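Local coordinates for uncharacterized protein (Deinococcus radiodurans, PDB 2A1V), which is of unknown function but belongs to the YjbR (DUF419) family of small alpha/beta proteins, some of which may bind DNA, at residues G97-P100 / A101-G105. Numbering follows the deposited sequence.
Sequences GTVP and AELLG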
# COMPACT_ATOMS: atom_id res chain seq x y z
N GLY A 97 -7.13 8.80 11.22
CA GLY A 97 -7.26 8.16 12.51
C GLY A 97 -8.55 7.38 12.72
O GLY A 97 -8.72 6.75 13.76
N THR A 98 -9.41 7.35 11.69
CA THR A 98 -10.69 6.70 11.76
C THR A 98 -10.61 5.23 11.44
O THR A 98 -11.52 4.49 11.76
CB THR A 98 -11.73 7.39 10.81
OG1 THR A 98 -11.21 7.52 9.46
CG2 THR A 98 -12.06 8.74 11.32
N VAL A 99 -9.53 4.80 10.79
CA VAL A 99 -9.30 3.36 10.59
C VAL A 99 -8.08 2.99 11.46
O VAL A 99 -7.07 3.69 11.44
CB VAL A 99 -9.04 3.07 9.07
CG1 VAL A 99 -8.58 1.66 8.83
CG2 VAL A 99 -10.28 3.38 8.25
N PRO A 100 -8.19 1.91 12.26
CA PRO A 100 -7.12 1.52 13.13
C PRO A 100 -5.77 1.39 12.42
O PRO A 100 -5.70 0.78 11.37
CB PRO A 100 -7.60 0.16 13.66
CG PRO A 100 -9.05 0.23 13.63
CD PRO A 100 -9.35 1.01 12.42
N ALA A 101 -4.75 1.97 13.02
CA ALA A 101 -3.38 2.01 12.51
C ALA A 101 -2.84 0.63 12.17
O ALA A 101 -2.12 0.45 11.17
CB ALA A 101 -2.47 2.67 13.52
N GLU A 102 -3.18 -0.33 13.03
CA GLU A 102 -2.67 -1.69 12.85
C GLU A 102 -3.29 -2.30 11.58
O GLU A 102 -2.56 -2.87 10.78
CB GLU A 102 -2.90 -2.52 14.11
CG GLU A 102 -2.62 -4.01 14.01
CD GLU A 102 -2.92 -4.66 15.33
OE1 GLU A 102 -2.09 -4.52 16.24
OE2 GLU A 102 -4.01 -5.24 15.47
N LEU A 103 -4.60 -2.13 11.38
CA LEU A 103 -5.24 -2.55 10.15
C LEU A 103 -4.60 -1.88 8.92
O LEU A 103 -4.28 -2.56 7.94
CB LEU A 103 -6.74 -2.29 10.20
CG LEU A 103 -7.49 -2.56 8.91
CD1 LEU A 103 -7.34 -4.01 8.44
CD2 LEU A 103 -9.01 -2.22 9.11
N LEU A 104 -4.43 -0.56 8.99
CA LEU A 104 -3.81 0.22 7.90
C LEU A 104 -2.42 -0.29 7.53
O LEU A 104 -2.11 -0.38 6.36
CB LEU A 104 -3.71 1.69 8.29
CG LEU A 104 -5.05 2.47 8.43
CD1 LEU A 104 -4.81 3.85 8.98
CD2 LEU A 104 -5.77 2.59 7.13
N GLY A 105 -1.60 -0.58 8.54
CA GLY A 105 -0.24 -1.13 8.37
C GLY A 105 -0.24 -2.46 7.61
O GLY A 105 0.52 -2.64 6.62
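The flat carbonyl group of P100 is flanked by the first helical turn that follows it: L103 CB sits low on one side, tilted only modestly out of the plane, 3.4 Å from P100 O, while L104 CG stands more steeply above the other side, and the backbone N-H of L104 approaches between them in the carbonyl plane. The resulting hydrogen bond, L104 N to P100 O, measures 3.0 Å and is nearly straight, with an N-H...O angle of 169°. It is the opening bond of the helix, with P100 at the N-cap, and the next bond in the series runs from G105 N to A101 O. The preceding carbonyl is also touched, since L104 CD1 comes in above and beyond V99 O, at 3.3 Å.

Side chains reinforce this start as a hydrophobic staple, the pairing of the residue before the N-cap with the fourth residue after it. V99 holds CG1 anti to its backbone N (chi1 171°), directing that methyl at the L104 branch, where it presses tightly on CD2 at 3.4 Å. On the same methyl, L103 CD2 makes a looser contact at 3.9 Å. An alanine in place of L104 would keep the backbone bond but would probably leave V99 CG1 without its main apolar mate and expose the side of P100 O now flanked by L104 CG and the V99 O now touched by CD1.

The staple thus joins the loop after strand 90-94 to the start of helix 101-119. V99 also packs on S78, just before edge strand 79-81, S78 and D96 both hydrogen-bond T98 OG1, and L104 rests on M7 in the N-terminal segment ahead of helix 10-17.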